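Local coordinates for protein CT_858 (Chlamydia trachomatis, PDB 3DOR) that probably acts as a serine-type endopeptidase and is known as the secreted chlamydial protease CPAF, at residues F65-H73 and S134-A145; A469-K477 and I525-H533. One frame throughout, in Å; residues are numbered along the deposited sequence.

Contact 1. Residues F65-H73 and S134-A145; sequences FIGGLNDFH and SNHKGTAAEESA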
loop_
_atom_site.group_PDB
_atom_site.type_symbol
_atom_site.label_atom_id
_atom_site.label_comp_id
_atom_site.label_asym_id
_atom_site.label_seq_id
_atom_site.Cartn_x
_atom_site.Cartn_y
_atom_site.Cartn_z
ATOM N N PHE B 65 0.067 -24.586 -2.512
ATOM C CA PHE B 65 1.511 -24.466 -2.368
ATOM C C PHE B 65 1.829 -23.629 -1.118
ATOM O O PHE B 65 2.671 -24.003 -0.299
ATOM C CB PHE B 65 2.086 -23.793 -3.619
ATOM C CG PHE B 65 3.545 -23.461 -3.522
ATOM C CD1 PHE B 65 4.503 -24.472 -3.472
ATOM C CD2 PHE B 65 3.967 -22.129 -3.506
ATOM C CE1 PHE B 65 5.870 -24.162 -3.409
ATOM C CE2 PHE B 65 5.329 -21.800 -3.441
ATOM C CZ PHE B 65 6.281 -22.820 -3.394
ATOM N N ILE B 66 1.161 -22.489 -0.974
ATOM C CA ILE B 66 1.398 -21.645 0.194
ATOM C C ILE B 66 0.774 -22.306 1.421
ATOM O O ILE B 66 1.304 -22.211 2.525
ATOM C CB ILE B 66 0.800 -20.226 0.001
ATOM C CG1 ILE B 66 1.447 -19.556 -1.214
ATOM C CG2 ILE B 66 1.035 -19.373 1.259
ATOM C CD1 ILE B 66 2.947 -19.395 -1.104
ATOM N N GLY B 67 -0.352 -22.984 1.221
ATOM C CA GLY B 67 -0.999 -23.664 2.329
ATOM C C GLY B 67 -0.092 -24.745 2.892
ATOM O O GLY B 67 -0.237 -25.149 4.049
ATOM N N GLY B 68 0.853 -25.211 2.075
ATOM C CA GLY B 68 1.768 -26.248 2.518
ATOM C C GLY B 68 2.753 -25.783 3.571
ATOM O O GLY B 68 3.434 -26.597 4.201
ATOM N N LEU B 69 2.842 -24.472 3.769
ATOM C CA LEU B 69 3.754 -23.927 4.770
ATOM C C LEU B 69 3.191 -24.112 6.175
ATOM O O LEU B 69 3.898 -23.912 7.161
ATOM C CB LEU B 69 4.000 -22.439 4.512
ATOM C CG LEU B 69 4.783 -22.055 3.251
ATOM C CD1 LEU B 69 4.716 -20.545 3.043
ATOM C CD2 LEU B 69 6.234 -22.521 3.384
ATOM N N ASN B 70 1.923 -24.501 6.264
ATOM C CA ASN B 70 1.273 -24.691 7.562
ATOM C C ASN B 70 1.553 -23.447 8.429
ATOM O O ASN B 70 2.039 -23.549 9.550
ATOM C CB ASN B 70 1.815 -25.966 8.226
ATOM C CG ASN B 70 0.907 -26.497 9.333
ATOM O OD1 ASN B 70 0.924 -27.692 9.650
ATOM N ND2 ASN B 70 0.120 -25.613 9.929
ATOM N N ASP B 71 1.252 -22.273 7.873
ATOM C CA ASP B 71 1.475 -20.982 8.533
ATOM C C ASP B 71 0.154 -20.215 8.509
ATOM O O ASP B 71 -0.293 -19.788 7.444
ATOM C CB ASP B 71 2.537 -20.190 7.756
ATOM C CG ASP B 71 2.938 -18.884 8.443
ATOM O OD1 ASP B 71 2.094 -18.263 9.121
ATOM O OD2 ASP B 71 4.107 -18.467 8.276
ATOM N N PHE B 72 -0.480 -20.028 9.664
ATOM C CA PHE B 72 -1.754 -19.313 9.663
ATOM C C PHE B 72 -1.630 -17.914 9.080
ATOM O O PHE B 72 -2.619 -17.343 8.631
ATOM C CB PHE B 72 -2.364 -19.250 11.064
ATOM C CG PHE B 72 -2.677 -20.598 11.640
ATOM C CD1 PHE B 72 -1.854 -21.160 12.609
ATOM C CD2 PHE B 72 -3.772 -21.321 11.192
ATOM C CE1 PHE B 72 -2.118 -22.434 13.128
ATOM C CE2 PHE B 72 -4.046 -22.591 11.704
ATOM C CZ PHE B 72 -3.215 -23.146 12.673
ATOM N N HIS B 73 -0.415 -17.372 9.079
ATOM C CA HIS B 73 -0.155 -16.048 8.520
ATOM C C HIS B 73 0.065 -16.102 6.995
ATOM O O HIS B 73 -0.267 -15.154 6.283
ATOM C CB HIS B 73 1.100 -15.427 9.154
ATOM C CG HIS B 73 0.853 -14.674 10.426
ATOM N ND1 HIS B 73 -0.296 -13.944 10.654
ATOM C CD2 HIS B 73 1.661 -14.438 11.491
ATOM C CE1 HIS B 73 -0.183 -13.290 11.797
ATOM N NE2 HIS B 73 0.997 -13.572 12.325
ATOM N N SER B 134 -1.553 -29.271 2.990
ATOM C CA SER B 134 -0.629 -30.319 2.556
ATOM C C SER B 134 0.179 -30.959 3.673
ATOM O O SER B 134 0.420 -32.162 3.656
ATOM C CB SER B 134 0.349 -29.761 1.520
ATOM O OG SER B 134 -0.346 -29.185 0.432
ATOM N N ASN B 135 0.620 -30.150 4.628
ATOM C CA ASN B 135 1.419 -30.656 5.729
ATOM C C ASN B 135 0.680 -30.585 7.059
ATOM O O ASN B 135 1.254 -30.240 8.093
ATOM C CB ASN B 135 2.738 -29.886 5.792
ATOM C CG ASN B 135 3.600 -30.128 4.558
ATOM O OD1 ASN B 135 3.911 -29.205 3.797
ATOM N ND2 ASN B 135 3.977 -31.383 4.350
ATOM N N HIS B 136 -0.601 -30.931 7.009
ATOM C CA HIS B 136 -1.470 -30.947 8.177
ATOM C C HIS B 136 -0.831 -31.784 9.276
ATOM O O HIS B 136 -0.330 -32.880 9.018
ATOM C CB HIS B 136 -2.826 -31.534 7.786
ATOM C CG HIS B 136 -3.808 -31.584 8.909
ATOM N ND1 HIS B 136 -4.171 -32.762 9.526
ATOM C CD2 HIS B 136 -4.498 -30.603 9.532
ATOM C CE1 HIS B 136 -5.045 -32.502 10.481
ATOM N NE2 HIS B 136 -5.261 -31.199 10.505
ATOM N N LYS B 137 -0.840 -31.271 10.501
ATOM C CA LYS B 137 -0.235 -31.986 11.614
ATOM C C LYS B 137 -1.215 -32.423 12.699
ATOM O O LYS B 137 -0.811 -32.795 13.798
ATOM C CB LYS B 137 0.879 -31.137 12.219
ATOM C CG LYS B 137 1.917 -30.723 11.190
ATOM C CD LYS B 137 3.324 -30.955 11.704
ATOM C CE LYS B 137 3.591 -32.427 11.942
ATOM N NZ LYS B 137 4.909 -32.641 12.607
ATOM N N GLY B 138 -2.502 -32.383 12.389
ATOM C CA GLY B 138 -3.497 -32.811 13.351
ATOM C C GLY B 138 -3.659 -31.989 14.623
ATOM O O GLY B 138 -4.211 -32.490 15.593
ATOM N N THR B 139 -3.190 -30.747 14.647
ATOM C CA THR B 139 -3.364 -29.939 15.855
ATOM C C THR B 139 -4.798 -29.410 15.932
ATOM O O THR B 139 -5.469 -29.256 14.913
ATOM C CB THR B 139 -2.405 -28.729 15.887
ATOM O OG1 THR B 139 -2.740 -27.827 14.829
ATOM C CG2 THR B 139 -0.972 -29.190 15.716
ATOM N N ALA B 140 -5.267 -29.141 17.143
ATOM C CA ALA B 140 -6.617 -28.614 17.322
ATOM C C ALA B 140 -6.786 -27.315 16.520
ATOM O O ALA B 140 -7.827 -27.085 15.889
ATOM C CB ALA B 140 -6.890 -28.364 18.817
ATOM N N ALA B 141 -5.755 -26.475 16.524
ATOM C CA ALA B 141 -5.835 -25.212 15.791
ATOM C C ALA B 141 -6.074 -25.438 14.295
ATOM O O ALA B 141 -6.873 -24.730 13.679
ATOM C CB ALA B 141 -4.570 -24.378 16.024
ATOM N N GLU B 142 -5.402 -26.429 13.708
ATOM C CA GLU B 142 -5.597 -26.720 12.282
ATOM C C GLU B 142 -7.011 -27.269 12.065
ATOM O O GLU B 142 -7.654 -26.986 11.052
ATOM C CB GLU B 142 -4.554 -27.738 11.785
ATOM C CG GLU B 142 -3.108 -27.261 11.930
ATOM C CD GLU B 142 -2.098 -28.376 11.726
ATOM O OE1 GLU B 142 -1.731 -28.659 10.564
ATOM O OE2 GLU B 142 -1.684 -28.981 12.736
ATOM N N GLU B 143 -7.497 -28.049 13.024
ATOM C CA GLU B 143 -8.839 -28.620 12.931
ATOM C C GLU B 143 -9.881 -27.501 12.859
ATOM O O GLU B 143 -10.756 -27.499 11.992
ATOM C CB GLU B 143 -9.117 -29.501 14.155
ATOM C CG GLU B 143 -10.485 -30.177 14.160
ATOM C CD GLU B 143 -10.573 -31.376 13.211
ATOM O OE1 GLU B 143 -11.570 -32.135 13.300
ATOM O OE2 GLU B 143 -9.649 -31.558 12.382
ATOM N N SER B 144 -9.775 -26.546 13.777
ATOM C CA SER B 144 -10.707 -25.427 13.811
ATOM C C SER B 144 -10.575 -24.549 12.579
ATOM O O SER B 144 -11.563 -24.029 12.080
ATOM C CB SER B 144 -10.488 -24.590 15.070
ATOM O OG SER B 144 -10.800 -25.347 16.221
ATOM N N ALA B 145 -9.358 -24.377 12.081
ATOM C CA ALA B 145 -9.181 -23.553 10.896
ATOM C C ALA B 145 -9.949 -24.208 9.737
ATOM O O ALA B 145 -10.571 -23.522 8.926
ATOM C CB ALA B 145 -7.686 -23.411 10.559
HETATM O O HOH W 1 -0.345 -27.687 5.702
#
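Phe72 meets helix 140-150 with the far end of its ring. CZ lies 3.8 Å from Ala141 CB, which approaches the ring obliquely. CE2 is 3.9 Å from Ala145 CB, one helical turn on, and this methyl lies at the ring edge, near its plane. The backbone N of Glu142 is also at the edge. With chi1 at -62°, Phe72 CG stands beside its own backbone N, and the ring reaches the helix. Phe466 packs edge-to-face against the same ring.

The next pair along is Asn70 and Glu142. Their side chains cross at about a right angle, and the amide and carboxylate planes are 45° apart. Hydrogen bonds hold this carboxylate from its own segment. Lys137 N donates to Glu142 OE1 at 2.8 Å, almost straight and on the syn side. Thr139 OG1 donates to the anti lone pair of Glu142 OE2 at 2.6 Å, and Thr139 N reaches the same oxygen from above the carboxylate plane. In return Glu142 N bonds to Thr139 OG1 at 3.2 Å. The reciprocal backbone-to-side-chain bonds between Thr139 and Glu142 form a capping box, with Thr139 as N-cap of a helix within the PDZ domain. Together with the Lys137 and Thr139 OG1 bonds, they fix the rotation of the Glu142 carboxylate beside the Asn70 amide. Asn70 itself has left the helical conformation, with phi at 49°.

At the other end the backbones come close. Gly68 CA packs 3.9 Å from Ser134 CB, and the Asn135 amide group lies by the Gly68 carbonyl. A water bridges the two segments: it donates to Gly67 O at 3.0 Å and accepts from Asn135 N at 2.9 Å. Leu32 of helix 25-32 touches the side chains of Asn70, Asn135 and Lys137.

Contact 2. Residues A469-K477 and I525-H533; sequences ADFFPVVLK and IENIGVEPH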
loop_
_atom_site.group_PDB
_atom_site.type_symbol
_atom_site.label_atom_id
_atom_site.label_comp_id
_atom_site.label_asym_id
_atom_site.label_seq_id
_atom_site.Cartn_x
_atom_site.Cartn_y
_atom_site.Cartn_z
ATOM N N ALA B 469 -2.579 -12.434 19.744
ATOM C CA ALA B 469 -3.391 -13.249 20.666
ATOM C C ALA B 469 -2.597 -14.488 21.120
ATOM O O ALA B 469 -3.012 -15.217 22.041
ATOM C CB ALA B 469 -4.707 -13.657 20.014
ATOM N N ASP B 470 -1.472 -14.737 20.441
ATOM C CA ASP B 470 -0.549 -15.800 20.841
ATOM C C ASP B 470 0.323 -15.092 21.895
ATOM O O ASP B 470 0.539 -15.600 22.994
ATOM C CB ASP B 470 0.411 -16.221 19.702
ATOM C CG ASP B 470 -0.156 -17.303 18.795
ATOM O OD1 ASP B 470 -0.579 -18.361 19.310
ATOM O OD2 ASP B 470 -0.156 -17.098 17.560
ATOM N N PHE B 471 0.813 -13.906 21.530
ATOM C CA PHE B 471 1.716 -13.114 22.382
ATOM C C PHE B 471 1.182 -12.639 23.738
ATOM O O PHE B 471 1.917 -12.658 24.740
ATOM C CB PHE B 471 2.226 -11.884 21.609
ATOM C CG PHE B 471 2.886 -12.210 20.287
ATOM C CD1 PHE B 471 2.978 -11.234 19.286
ATOM C CD2 PHE B 471 3.405 -13.480 20.034
ATOM C CE1 PHE B 471 3.581 -11.525 18.041
ATOM C CE2 PHE B 471 4.005 -13.784 18.806
ATOM C CZ PHE B 471 4.093 -12.804 17.806
ATOM N N PHE B 472 -0.073 -12.194 23.768
ATOM C CA PHE B 472 -0.679 -11.700 25.005
ATOM C C PHE B 472 -0.511 -12.710 26.143
ATOM O O PHE B 472 0.085 -12.392 27.170
ATOM C CB PHE B 472 -2.176 -11.372 24.788
ATOM C CG PHE B 472 -2.863 -10.767 25.999
ATOM C CD1 PHE B 472 -2.661 -9.432 26.337
ATOM C CD2 PHE B 472 -3.742 -11.531 26.778
ATOM C CE1 PHE B 472 -3.331 -8.851 27.435
ATOM C CE2 PHE B 472 -4.414 -10.973 27.875
ATOM C CZ PHE B 472 -4.208 -9.622 28.204
ATOM N N PRO B 473 -1.011 -13.948 25.976
ATOM C CA PRO B 473 -0.841 -14.906 27.075
ATOM C C PRO B 473 0.601 -15.347 27.326
ATOM O O PRO B 473 0.979 -15.610 28.468
ATOM C CB PRO B 473 -1.745 -16.068 26.664
ATOM C CG PRO B 473 -1.677 -16.032 25.174
ATOM C CD PRO B 473 -1.799 -14.543 24.882
ATOM N N VAL B 474 1.416 -15.410 26.278
ATOM C CA VAL B 474 2.796 -15.843 26.466
ATOM C C VAL B 474 3.578 -14.863 27.345
ATOM O O VAL B 474 4.365 -15.279 28.201
ATOM C CB VAL B 474 3.532 -16.080 25.093
ATOM C CG1 VAL B 474 4.177 -14.797 24.565
ATOM C CG2 VAL B 474 4.570 -17.174 25.266
ATOM N N VAL B 475 3.341 -13.568 27.160
ATOM C CA VAL B 475 4.021 -12.549 27.961
ATOM C C VAL B 475 3.577 -12.655 29.418
ATOM O O VAL B 475 4.399 -12.620 30.337
ATOM C CB VAL B 475 3.707 -11.115 27.453
ATOM C CG1 VAL B 475 4.294 -10.083 28.414
ATOM C CG2 VAL B 475 4.300 -10.910 26.051
ATOM N N LEU B 476 2.273 -12.782 29.626
ATOM C CA LEU B 476 1.722 -12.898 30.974
ATOM C C LEU B 476 2.112 -14.220 31.648
ATOM O O LEU B 476 2.290 -14.277 32.875
ATOM C CB LEU B 476 0.194 -12.756 30.922
ATOM C CG LEU B 476 -0.290 -11.372 30.441
ATOM C CD1 LEU B 476 -1.826 -11.296 30.350
ATOM C CD2 LEU B 476 0.241 -10.328 31.402
ATOM N N LYS B 477 2.235 -15.280 30.854
ATOM C CA LYS B 477 2.607 -16.583 31.399
ATOM C C LYS B 477 4.089 -16.627 31.751
ATOM O O LYS B 477 4.447 -16.964 32.878
ATOM C CB LYS B 477 2.295 -17.698 30.399
ATOM C CG LYS B 477 2.436 -19.115 30.967
ATOM C CD LYS B 477 1.845 -20.136 29.989
ATOM C CE LYS B 477 1.603 -21.496 30.646
ATOM N NZ LYS B 477 2.858 -22.177 31.087
ATOM N N ILE B 525 7.130 -19.894 18.701
ATOM C CA ILE B 525 5.679 -19.833 18.830
ATOM C C ILE B 525 5.001 -20.443 17.607
ATOM O O ILE B 525 3.940 -21.050 17.725
ATOM C CB ILE B 525 5.183 -18.364 18.995
ATOM C CG1 ILE B 525 5.831 -17.733 20.225
ATOM C CG2 ILE B 525 3.654 -18.321 19.154
ATOM C CD1 ILE B 525 5.548 -18.494 21.491
ATOM N N GLU B 526 5.622 -20.279 16.440
ATOM C CA GLU B 526 5.088 -20.800 15.176
ATOM C C GLU B 526 4.601 -22.242 15.319
ATOM O O GLU B 526 5.348 -23.098 15.786
ATOM C CB GLU B 526 6.170 -20.728 14.087
ATOM C CG GLU B 526 5.677 -21.022 12.674
ATOM C CD GLU B 526 4.651 -20.013 12.182
ATOM O OE1 GLU B 526 4.572 -18.910 12.762
ATOM O OE2 GLU B 526 3.928 -20.316 11.203
ATOM N N ASN B 527 3.351 -22.494 14.930
ATOM C CA ASN B 527 2.745 -23.829 14.999
ATOM C C ASN B 527 2.477 -24.386 16.391
ATOM O O ASN B 527 1.371 -24.844 16.676
ATOM C CB ASN B 527 3.610 -24.849 14.243
ATOM C CG ASN B 527 3.618 -24.606 12.757
ATOM O OD1 ASN B 527 2.581 -24.695 12.096
ATOM N ND2 ASN B 527 4.787 -24.283 12.218
ATOM N N ILE B 528 3.503 -24.364 17.238
ATOM C CA ILE B 528 3.430 -24.888 18.603
ATOM C C ILE B 528 2.510 -24.089 19.532
ATOM O O ILE B 528 1.956 -24.630 20.481
ATOM C CB ILE B 528 4.837 -24.932 19.250
ATOM C CG1 ILE B 528 5.785 -25.759 18.385
ATOM C CG2 ILE B 528 4.757 -25.547 20.636
ATOM C CD1 ILE B 528 5.268 -27.140 18.062
ATOM N N GLY B 529 2.375 -22.797 19.265
ATOM C CA GLY B 529 1.522 -21.968 20.086
ATOM C C GLY B 529 1.955 -21.838 21.528
ATOM O O GLY B 529 3.087 -22.162 21.901
ATOM N N VAL B 530 1.030 -21.357 22.347
ATOM C CA VAL B 530 1.281 -21.143 23.756
ATOM C C VAL B 530 0.337 -22.014 24.565
ATOM O O VAL B 530 -0.886 -21.976 24.383
ATOM C CB VAL B 530 1.040 -19.670 24.124
ATOM C CG1 VAL B 530 1.335 -19.434 25.589
ATOM C CG2 VAL B 530 1.898 -18.780 23.239
ATOM N N GLU B 531 0.924 -22.798 25.456
ATOM C CA GLU B 531 0.178 -23.690 26.315
ATOM C C GLU B 531 -0.356 -22.933 27.520
ATOM O O GLU B 531 0.255 -21.964 27.980
ATOM C CB GLU B 531 1.084 -24.838 26.799
ATOM C CG GLU B 531 2.106 -24.469 27.900
ATOM C CD GLU B 531 3.203 -23.484 27.451
ATOM O OE1 GLU B 531 3.497 -23.396 26.238
ATOM O OE2 GLU B 531 3.794 -22.807 28.325
ATOM N N PRO B 532 -1.524 -23.348 28.030
ATOM C CA PRO B 532 -2.125 -22.703 29.202
ATOM C C PRO B 532 -1.557 -23.394 30.436
ATOM O O PRO B 532 -0.911 -24.428 30.311
ATOM C CB PRO B 532 -3.608 -23.007 29.037
ATOM C CG PRO B 532 -3.580 -24.398 28.429
ATOM C CD PRO B 532 -2.487 -24.257 27.375
ATOM N N HIS B 533 -1.772 -22.810 31.615
ATOM C CA HIS B 533 -1.332 -23.433 32.863
ATOM C C HIS B 533 -2.318 -24.578 33.073
ATOM O O HIS B 533 -1.934 -25.676 33.443
ATOM C CB HIS B 533 -1.476 -22.481 34.058
ATOM C CG HIS B 533 -0.492 -21.357 34.070
ATOM N ND1 HIS B 533 0.784 -21.490 34.581
ATOM C CD2 HIS B 533 -0.610 -20.067 33.678
ATOM C CE1 HIS B 533 1.404 -20.324 34.513
ATOM N NE2 HIS B 533 0.581 -19.446 33.969
#
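Lys477 reaches across to Glu531 and His533. Its CB starts 4.3 Å from His533 NE2. CG points away from the backbone N, chi1 -170°, and comes to 3.5 Å from the same NE2. The chain then runs extended past the Glu531 carbonyl, with CD 3.1 Å from Glu531 O, a tight approach. CE also lies close to this oxygen. On its other contact CE sits over the centre of the His533 ring, 3.9 Å from the centroid and almost on the ring normal, a CH-pi contact. A bend at chi4, -65°, then turns NZ to the Glu531 carboxylate. Lys477 NZ donates to Glu531 OE2 at 3.0 Å, on the anti side and 15° out of the carboxylate plane, in a salt bridge. Glu531 OE1 pairs with Arg519, so this carboxylate lies between two basic groups, which would favour its charged form.

Helix 468-478 connects the neighbouring parallel strands 457-461 and 483-486, a beta-alpha-beta crossover in the S41 peptidase domain. Segment 525-533 runs along this helix and leads into strand 534-535, which pairs with strand 483-486.

One turn before Lys477 the contact is apolar. Val474 and Val530 cross at about a right angle, with Val474 CB 3.7 Å from Val530 CG2. That methyl, Val530 CG2, also lies 3.5 Å from Asp470 O. The helix is kinked here, because Pro473 has no N-H for Ala469 O, which accepts instead from Gln338 NE2. Ile525 CD1 touches Val474 CG2. Ile525 CG2 packs on Asp470 CB, the two side chains sliding past each other in opposite directions. The Asp470 carboxylate is taken up by Thr489 OG1 and by the backbone N of Gly491 and Ala492.

In the fold
From the N terminus, helices 2-20, 25-32, 36-48 and 55-67 come first. Contact 1 then closes a loop of 60 residues that holds the first strands of the PDZ domain, and it ties the end of helix 55-67 to helix 140-150. Contact 2 opens only much later, so the two are in series and neither nest nor cross. It closes a loop of 47 residues inside the S41 domain, between helix 468-478 and the run before strand 534-535. Their centres are about 18 Å apart. They touch where Asn70 meets Asn527. Lys28 of helix 25-32 also joins them, with a hydrogen bond to Asn70 O and a salt bridge to Glu526.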